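Local coordinates for protein putative secreted glycosylhydrolase (Parabacteroides distasonis ATCC 8503, PDB 3IMM) that is a putative secreted glycosyl hydrolase, probably cleaving sugar substrates as in its 3-keto-disaccharide hydrolase family, and binds a sodium ion in the crystal, at residues Glu23-Val35 and Leu182-Ile196. Numbering follows the deposited sequence.
Sequences EVWSETDGVLGAV and LQGKHGDSLIWFRNI
Trp25 meets the backbone of Gln183 at the edge of its six-membered ring: CH2 lies 3.4 Å from Gln183 O and also reaches Leu182 CB and Phe193 CE2. With CG anti to the carbonyl carbon (chi1 -77°), the far end of the indole comes near Leu182-Gly184, while its NE1 bonds to Glu38 O. Ala34 CB sits 3.5 Å above the ring plane, over its centre, a CH-pi geometry within the hairpin. A serine replacing the indole would probably open a gap between Ala34 and Leu182 and leave Glu38 O without its donor. A type I' turn, Thr28 to Val31, reverses the chain; within it, Gly30 O accepts from a water that accepts from Asn195 N. Val31 CG1, anti to its own N, packs 3.6 Å from Trp192 CB. Leu32 and Phe193 form an antiparallel hydrogen-bonded pair: Leu32 N to Phe193 O is 2.7 Å, and the nearly straight return bond (172° at H) from Phe193 N to Leu32 O is 2.9 Å. Leu32 CD2 meets Ile196 CD1 at 3.7 Å and Leu182 CD1, which sits over the centre of one face of the Phe193 ring. Past this single bridge the strands separate, and a water lies 2.9 Å from Ala34 N, its donor, and 2.8 Å from Ile191 O, its acceptor. Ala34 O and Val35 O border the aliphatic part of Lys185. Strand 31-34 thus touches strand 191-196 through one bridge, at 145° between their directions; Phe193 and Ile196 also pack on strand 49-57, while Leu182 ends strand 179-182 of the other sheet in a concanavalin-like beta sandwich.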
ATOM      1  N   GLU A  23       3.602   3.425 -20.957  1.00 32.80           N
ATOM      2  CA  GLU A  23       4.036   4.819 -20.926  1.00 33.41           C
ATOM      3  C   GLU A  23       3.965   5.411 -19.518  1.00 33.21           C
ATOM      4  O   GLU A  23       4.403   6.543 -19.298  1.00 35.89           O
ATOM      5  CB  GLU A  23       3.208   5.677 -21.931  1.00 35.42           C
ATOM      6  CG  GLU A  23       3.230   5.134 -23.356  1.00 37.37           C
ATOM      7  CD  GLU A  23       4.664   4.961 -23.912  1.00 45.49           C
ATOM      8  OE1 GLU A  23       5.334   6.023 -24.075  1.00 47.06           O
ATOM      9  OE2 GLU A  23       5.113   3.784 -24.210  1.00 46.25           O
ATOM     10  N   VAL A  24       3.379   4.676 -18.573  1.00 29.32           N
ATOM     11  CA  VAL A  24       3.315   5.132 -17.209  1.00 28.67           C
ATOM     12  C   VAL A  24       4.350   4.345 -16.390  1.00 28.75           C
ATOM     13  O   VAL A  24       5.171   4.926 -15.688  1.00 27.51           O
ATOM     14  CB  VAL A  24       1.894   4.980 -16.653  1.00 27.37           C
ATOM     15  CG1 VAL A  24       1.763   5.486 -15.159  1.00 22.70           C
ATOM     16  CG2 VAL A  24       0.916   5.717 -17.562  1.00 28.68           C
ATOM     17  N   TRP A  25       4.309   3.027 -16.503  1.00 28.20           N
ATOM     18  CA  TRP A  25       5.057   2.167 -15.596  1.00 29.25           C
ATOM     19  C   TRP A  25       6.141   1.468 -16.325  1.00 27.90           C
ATOM     20  O   TRP A  25       5.899   0.910 -17.387  1.00 29.62           O
ATOM     21  CB  TRP A  25       4.148   1.120 -14.985  1.00 29.41           C
ATOM     22  CG  TRP A  25       3.282   1.671 -13.894  1.00 30.01           C
ATOM     23  CD1 TRP A  25       2.022   2.119 -14.021  1.00 27.66           C
ATOM     24  CD2 TRP A  25       3.647   1.839 -12.522  1.00 30.12           C
ATOM     25  NE1 TRP A  25       1.560   2.561 -12.809  1.00 30.90           N
ATOM     26  CE2 TRP A  25       2.550   2.415 -11.874  1.00 32.87           C
ATOM     27  CE3 TRP A  25       4.795   1.552 -11.778  1.00 29.55           C
ATOM     28  CZ2 TRP A  25       2.550   2.680 -10.495  1.00 31.45           C
ATOM     29  CZ3 TRP A  25       4.806   1.844 -10.424  1.00 30.87           C
ATOM     30  CH2 TRP A  25       3.678   2.384  -9.793  1.00 29.36           C
ATOM     31  N   SER A  26       7.329   1.468 -15.737  1.00 29.21           N
ATOM     32  CA  SER A  26       8.482   0.778 -16.339  1.00 28.36           C
ATOM     33  C   SER A  26       9.533   0.406 -15.289  1.00 27.90           C
ATOM     34  O   SER A  26       9.664   1.022 -14.220  1.00 27.50           O
ATOM     35  CB  SER A  26       9.102   1.642 -17.437  1.00 29.11           C
ATOM     36  OG  SER A  26       9.790   2.727 -16.880  1.00 30.83           O
ATOM     37  N   GLU A  27      10.253  -0.647 -15.584  1.00 28.02           N
ATOM     38  CA  GLU A  27      11.419  -1.039 -14.821  1.00 29.82           C
ATOM     39  C   GLU A  27      12.737  -0.492 -15.417  1.00 29.79           C
ATOM     40  O   GLU A  27      13.038  -0.724 -16.608  1.00 28.98           O
ATOM     41  CB  GLU A  27      11.505  -2.567 -14.780  1.00 31.73           C
ATOM     42  CG  GLU A  27      10.314  -3.247 -14.139  1.00 33.69           C
ATOM     43  CD  GLU A  27      10.409  -4.756 -14.219  1.00 37.90           C
ATOM     44  OE1 GLU A  27      10.590  -5.322 -15.356  1.00 42.62           O
ATOM     45  OE2 GLU A  27      10.307  -5.370 -13.145  1.00 39.59           O
ATOM     46  N   THR A  28      13.533   0.180 -14.574  1.00 28.18           N
ATOM     47  CA  THR A  28      14.840   0.734 -14.957  1.00 27.27           C
ATOM     48  C   THR A  28      15.856   0.143 -13.997  1.00 27.19           C
ATOM     49  O   THR A  28      15.738   0.315 -12.774  1.00 26.59           O
ATOM     50  CB  THR A  28      14.870   2.277 -14.843  1.00 26.97           C
ATOM     51  OG1 THR A  28      13.928   2.845 -15.761  1.00 27.29           O
ATOM     52  CG2 THR A  28      16.298   2.871 -15.113  1.00 28.79           C
ATOM     53  N   ASP A  29      16.814  -0.615 -14.531  1.00 28.37           N
ATOM     54  CA  ASP A  29      17.849  -1.223 -13.705  1.00 29.17           C
ATOM     55  C   ASP A  29      17.265  -2.061 -12.560  1.00 27.82           C
ATOM     56  O   ASP A  29      17.809  -2.098 -11.447  1.00 27.53           O
ATOM     57  CB  ASP A  29      18.745  -0.127 -13.130  1.00 30.23           C
ATOM     58  CG  ASP A  29      19.516   0.648 -14.188  1.00 31.94           C
ATOM     59  OD1 ASP A  29      19.715   0.180 -15.352  1.00 25.89           O
ATOM     60  OD2 ASP A  29      19.939   1.755 -13.820  1.00 32.84           O
ATOM     61  N   GLY A  30      16.162  -2.748 -12.840  1.00 29.07           N
ATOM     62  CA  GLY A  30      15.539  -3.624 -11.858  1.00 28.90           C
ATOM     63  C   GLY A  30      14.622  -2.927 -10.856  1.00 27.82           C
ATOM     64  O   GLY A  30      14.169  -3.540  -9.896  1.00 30.37           O
ATOM     65  N   VAL A  31      14.353  -1.647 -11.080  1.00 27.05           N
ATOM     66  CA  VAL A  31      13.626  -0.801 -10.115  1.00 26.14           C
ATOM     67  C   VAL A  31      12.400  -0.255 -10.854  1.00 27.71           C
ATOM     68  O   VAL A  31      12.539   0.298 -11.940  1.00 27.31           O
ATOM     69  CB  VAL A  31      14.535   0.306  -9.584  1.00 27.17           C
ATOM     70  CG1 VAL A  31      13.764   1.320  -8.656  1.00 24.29           C
ATOM     71  CG2 VAL A  31      15.731  -0.318  -8.871  1.00 25.87           C
ATOM     72  N   LEU A  32      11.213  -0.510 -10.292  1.00 25.74           N
ATOM     73  CA  LEU A  32       9.949  -0.145 -10.877  1.00 26.26           C
ATOM     74  C   LEU A  32       9.584   1.286 -10.483  1.00 27.38           C
ATOM     75  O   LEU A  32       9.691   1.658  -9.331  1.00 26.95           O
ATOM     76  CB  LEU A  32       8.858  -1.128 -10.405  1.00 26.08           C
ATOM     77  CG  LEU A  32       7.419  -0.946 -10.944  1.00 28.91           C
ATOM     78  CD1 LEU A  32       7.324  -1.192 -12.470  1.00 25.29           C
ATOM     79  CD2 LEU A  32       6.428  -1.837 -10.194  1.00 24.00           C
ATOM     80  N   GLY A  33       9.137   2.081 -11.441  1.00 26.79           N
ATOM     81  CA  GLY A  33       8.608   3.416 -11.127  1.00 28.22           C
ATOM     82  C   GLY A  33       7.617   3.855 -12.176  1.00 29.95           C
ATOM     83  O   GLY A  33       7.486   3.213 -13.221  1.00 30.77           O
ATOM     84  N   ALA A  34       6.968   4.974 -11.897  1.00 27.82           N
ATOM     85  CA  ALA A  34       5.874   5.503 -12.683  1.00 30.06           C
ATOM     86  C   ALA A  34       6.184   6.963 -13.008  1.00 30.14           C
ATOM     87  O   ALA A  34       6.750   7.683 -12.191  1.00 32.28           O
ATOM     88  CB  ALA A  34       4.571   5.418 -11.883  1.00 28.66           C
ATOM     89  N   VAL A  35       5.815   7.387 -14.206  1.00 32.17           N
ATOM     90  CA  VAL A  35       5.976   8.764 -14.599  1.00 32.28           C
ATOM     91  C   VAL A  35       4.633   9.477 -14.718  1.00 33.62           C
ATOM     92  O   VAL A  35       4.588  10.683 -14.965  1.00 33.61           O
ATOM     93  CB  VAL A  35       6.724   8.882 -15.920  1.00 32.48           C
ATOM     94  CG1 VAL A  35       8.159   8.319 -15.776  1.00 31.24           C
ATOM     95  CG2 VAL A  35       5.936   8.226 -17.100  1.00 31.00           C
ATOM     96  N   LEU A 182      -0.018  -0.891  -7.192  1.00 29.28           N
ATOM     97  CA  LEU A 182       0.761   0.242  -6.721  1.00 28.99           C
ATOM     98  C   LEU A 182       0.232   1.485  -7.407  1.00 31.76           C
ATOM     99  O   LEU A 182      -0.232   1.447  -8.550  1.00 30.30           O
ATOM    100  CB  LEU A 182       2.239   0.066  -7.050  1.00 27.65           C
ATOM    101  CG  LEU A 182       2.929  -1.173  -6.501  1.00 26.51           C
ATOM    102  CD1 LEU A 182       4.330  -1.325  -7.105  1.00 29.01           C
ATOM    103  CD2 LEU A 182       2.956  -1.096  -4.941  1.00 29.15           C
ATOM    104  N   GLN A 183       0.283   2.585  -6.678  0.50 29.90           N
ATOM    105  CA  GLN A 183      -0.196   3.854  -7.185  0.50 30.71           C
ATOM    106  C   GLN A 183       0.901   4.610  -7.907  0.50 26.98           C
ATOM    107  O   GLN A 183       2.083   4.467  -7.593  0.50 20.20           O
ATOM    108  CB  GLN A 183      -0.769   4.672  -6.046  0.50 32.30           C
ATOM    109  CG  GLN A 183      -1.964   3.997  -5.424  0.50 36.72           C
ATOM    110  CD  GLN A 183      -2.317   4.606  -4.118  0.50 39.27           C
ATOM    111  OE1 GLN A 183      -2.710   5.771  -4.062  0.50 42.72           O
ATOM    112  NE2 GLN A 183      -2.178   3.834  -3.044  0.50 38.38           N
ATOM    113  N   GLY A 184       0.452   5.423  -8.873  0.50 25.95           N
ATOM    114  CA  GLY A 184       1.310   6.163  -9.783  0.50 27.88           C
ATOM    115  C   GLY A 184       1.777   7.469  -9.187  0.50 30.50           C
ATOM    116  O   GLY A 184       1.555   7.736  -8.030  0.50 31.25           O
ATOM    117  N   LYS A 185       2.441   8.272 -10.004  1.00 36.25           N
ATOM    118  CA  LYS A 185       2.978   9.567  -9.609  1.00 37.18           C
ATOM    119  C   LYS A 185       1.955  10.676  -9.739  1.00 37.78           C
ATOM    120  O   LYS A 185       1.427  10.903 -10.819  1.00 33.74           O
ATOM    121  CB  LYS A 185       4.187   9.846 -10.497  1.00 36.45           C
ATOM    122  CG  LYS A 185       4.826  11.213 -10.385  1.00 40.26           C
ATOM    123  CD  LYS A 185       6.026  11.292 -11.372  1.00 39.94           C
ATOM    124  CE  LYS A 185       6.664  12.689 -11.490  1.00 40.73           C
ATOM    125  NZ  LYS A 185       5.711  13.752 -11.878  1.00 43.22           N
ATOM    126  N   HIS A 186       1.692  11.387  -8.639  1.00 39.51           N
ATOM    127  CA  HIS A 186       0.683  12.430  -8.649  1.00 40.75           C
ATOM    128  C   HIS A 186       1.266  13.864  -8.595  1.00 40.60           C
ATOM    129  O   HIS A 186       0.543  14.844  -8.860  1.00 42.68           O
ATOM    130  CB  HIS A 186      -0.330  12.193  -7.520  1.00 41.52           C
ATOM    131  CG  HIS A 186       0.189  12.561  -6.168  1.00 44.68           C
ATOM    132  ND1 HIS A 186       0.705  11.626  -5.296  1.00 46.19           N
ATOM    133  CD2 HIS A 186       0.271  13.759  -5.535  1.00 44.63           C
ATOM    134  CE1 HIS A 186       1.077  12.229  -4.180  1.00 46.07           C
ATOM    135  NE2 HIS A 186       0.837  13.524  -4.306  1.00 50.81           N
ATOM    136  N   GLY A 187       2.538  13.990  -8.235  1.00 39.31           N
ATOM    137  CA  GLY A 187       3.203  15.283  -8.163  1.00 37.31           C
ATOM    138  C   GLY A 187       4.700  15.122  -8.283  1.00 37.27           C
ATOM    139  O   GLY A 187       5.187  14.199  -8.930  1.00 39.33           O
ATOM    140  N   ASP A 188       5.446  15.986  -7.618  1.00 37.06           N
ATOM    141  CA  ASP A 188       6.886  16.055  -7.814  1.00 38.07           C
ATOM    142  C   ASP A 188       7.702  15.045  -7.024  1.00 37.40           C
ATOM    143  O   ASP A 188       8.850  14.860  -7.337  1.00 36.27           O
ATOM    144  CB  ASP A 188       7.398  17.460  -7.469  1.00 40.03           C
ATOM    145  CG  ASP A 188       7.121  18.479  -8.568  1.00 40.82           C
ATOM    146  OD1 ASP A 188       6.867  18.105  -9.741  1.00 42.36           O
ATOM    147  OD2 ASP A 188       7.181  19.662  -8.220  1.00 41.86           O
ATOM    148  N   SER A 189       7.127  14.439  -5.976  1.00 36.03           N
ATOM    149  CA  SER A 189       7.847  13.442  -5.172  1.00 36.29           C
ATOM    150  C   SER A 189       7.771  12.087  -5.868  1.00 36.20           C
ATOM    151  O   SER A 189       6.678  11.604  -6.209  1.00 36.37           O
ATOM    152  CB  SER A 189       7.257  13.348  -3.773  1.00 36.34           C
ATOM    153  OG  SER A 189       7.363  14.596  -3.114  1.00 33.98           O
ATOM    154  N   LEU A 190       8.930  11.491  -6.117  1.00 33.80           N
ATOM    155  CA  LEU A 190       8.963  10.185  -6.740  1.00 32.91           C
ATOM    156  C   LEU A 190       8.928   9.101  -5.667  1.00 31.95           C
ATOM    157  O   LEU A 190       9.053   9.361  -4.468  1.00 28.16           O
ATOM    158  CB  LEU A 190      10.195  10.036  -7.614  1.00 32.72           C
ATOM    159  CG  LEU A 190      10.532  11.174  -8.597  1.00 35.60           C
ATOM    160  CD1 LEU A 190      11.712  10.721  -9.507  1.00 37.28           C
ATOM    161  CD2 LEU A 190       9.339  11.569  -9.442  1.00 35.31           C
ATOM    162  N   ILE A 191       8.698   7.886  -6.133  1.00 31.71           N
ATOM    163  CA  ILE A 191       8.795   6.685  -5.334  1.00 28.88           C
ATOM    164  C   ILE A 191       9.346   5.587  -6.255  1.00 28.43           C
ATOM    165  O   ILE A 191       9.071   5.584  -7.449  1.00 30.32           O
ATOM    166  CB  ILE A 191       7.421   6.319  -4.671  1.00 28.96           C
ATOM    167  CG1 ILE A 191       7.646   5.161  -3.679  1.00 30.36           C
ATOM    168  CG2 ILE A 191       6.403   5.978  -5.718  1.00 28.40           C
ATOM    169  CD1 ILE A 191       6.516   4.859  -2.657  1.00 30.75           C
ATOM    170  N   TRP A 192      10.208   4.723  -5.716  1.00 29.94           N
ATOM    171  CA  TRP A 192      10.807   3.621  -6.437  1.00 28.34           C
ATOM    172  C   TRP A 192      10.522   2.317  -5.729  1.00 29.84           C
ATOM    173  O   TRP A 192      10.630   2.242  -4.497  1.00 26.34           O
ATOM    174  CB  TRP A 192      12.327   3.813  -6.498  1.00 28.90           C
ATOM    175  CG  TRP A 192      12.778   5.047  -7.256  1.00 29.74           C
ATOM    176  CD1 TRP A 192      13.089   5.106  -8.566  1.00 30.25           C
ATOM    177  CD2 TRP A 192      12.981   6.372  -6.742  1.00 29.29           C
ATOM    178  NE1 TRP A 192      13.496   6.374  -8.917  1.00 32.27           N
ATOM    179  CE2 TRP A 192      13.436   7.171  -7.810  1.00 32.58           C
ATOM    180  CE3 TRP A 192      12.822   6.960  -5.483  1.00 28.93           C
ATOM    181  CZ2 TRP A 192      13.727   8.531  -7.666  1.00 32.74           C
ATOM    182  CZ3 TRP A 192      13.125   8.302  -5.338  1.00 27.57           C
ATOM    183  CH2 TRP A 192      13.569   9.075  -6.430  1.00 29.51           C
ATOM    184  N   PHE A 193      10.206   1.276  -6.512  1.00 28.56           N
ATOM    185  CA  PHE A 193       9.992  -0.044  -5.963  1.00 28.54           C
ATOM    186  C   PHE A 193      10.938  -1.105  -6.528  1.00 29.58           C
ATOM    187  O   PHE A 193      11.425  -1.013  -7.685  1.00 29.81           O
ATOM    188  CB  PHE A 193       8.576  -0.526  -6.218  1.00 31.69           C
ATOM    189  CG  PHE A 193       7.496   0.451  -5.833  1.00 27.83           C
ATOM    190  CD1 PHE A 193       6.941   0.440  -4.578  1.00 29.99           C
ATOM    191  CD2 PHE A 193       7.008   1.353  -6.795  1.00 29.97           C
ATOM    192  CE1 PHE A 193       5.931   1.303  -4.268  1.00 29.68           C
ATOM    193  CE2 PHE A 193       5.997   2.227  -6.492  1.00 29.05           C
ATOM    194  CZ  PHE A 193       5.458   2.210  -5.218  1.00 29.79           C
ATOM    195  N   ARG A 194      11.183  -2.135  -5.727  1.00 30.04           N
ATOM    196  CA  ARG A 194      11.936  -3.283  -6.204  1.00 29.93           C
ATOM    197  C   ARG A 194      11.720  -4.517  -5.375  1.00 29.51           C
ATOM    198  O   ARG A 194      11.147  -4.466  -4.287  1.00 28.42           O
ATOM    199  CB  ARG A 194      13.428  -3.013  -6.334  1.00 31.17           C
ATOM    200  CG  ARG A 194      14.075  -2.889  -5.076  1.00 33.39           C
ATOM    201  CD  ARG A 194      15.608  -2.848  -5.172  1.00 30.63           C
ATOM    202  NE  ARG A 194      15.971  -2.861  -3.769  1.00 27.65           N
ATOM    203  CZ  ARG A 194      17.021  -2.309  -3.198  1.00 28.96           C
ATOM    204  NH1 ARG A 194      17.937  -1.707  -3.906  1.00 30.94           N
ATOM    205  NH2 ARG A 194      17.140  -2.401  -1.868  1.00 32.18           N
ATOM    206  N   ASN A 195      12.142  -5.645  -5.927  1.00 25.79           N
ATOM    207  CA  ASN A 195      11.951  -6.928  -5.274  1.00 29.17           C
ATOM    208  C   ASN A 195      10.502  -7.118  -4.790  1.00 28.81           C
ATOM    209  O   ASN A 195      10.286  -7.552  -3.689  1.00 30.39           O
ATOM    210  CB  ASN A 195      12.933  -7.072  -4.092  1.00 28.66           C
ATOM    211  CG  ASN A 195      14.354  -7.203  -4.546  1.00 30.06           C
ATOM    212  OD1 ASN A 195      14.638  -8.010  -5.424  1.00 32.78           O
ATOM    213  ND2 ASN A 195      15.257  -6.447  -3.934  1.00 31.14           N
ATOM    214  N   ILE A 196       9.528  -6.829  -5.647  1.00 29.43           N
ATOM    215  CA  ILE A 196       8.117  -7.004  -5.314  1.00 26.67           C
ATOM    216  C   ILE A 196       7.753  -8.455  -5.586  1.00 27.32           C
ATOM    217  O   ILE A 196       7.768  -8.928  -6.744  1.00 27.48           O
ATOM    218  CB  ILE A 196       7.225  -6.083  -6.090  1.00 26.67           C
ATOM    219  CG1 ILE A 196       7.779  -4.666  -6.104  1.00 30.56           C
ATOM    220  CG2 ILE A 196       5.812  -6.073  -5.520  1.00 30.18           C
ATOM    221  CD1 ILE A 196       7.261  -3.858  -7.254  1.00 29.51           C
TER
HETATM  222  O   HOH W   1      13.019  -5.617  -8.719  1.00 22.14           O
HETATM  223  O   HOH W   2       7.423   8.154  -8.820  1.00 23.52           O
HETATM  224  O   HOH W   3       6.768   5.495  -9.039  1.00 27.10           O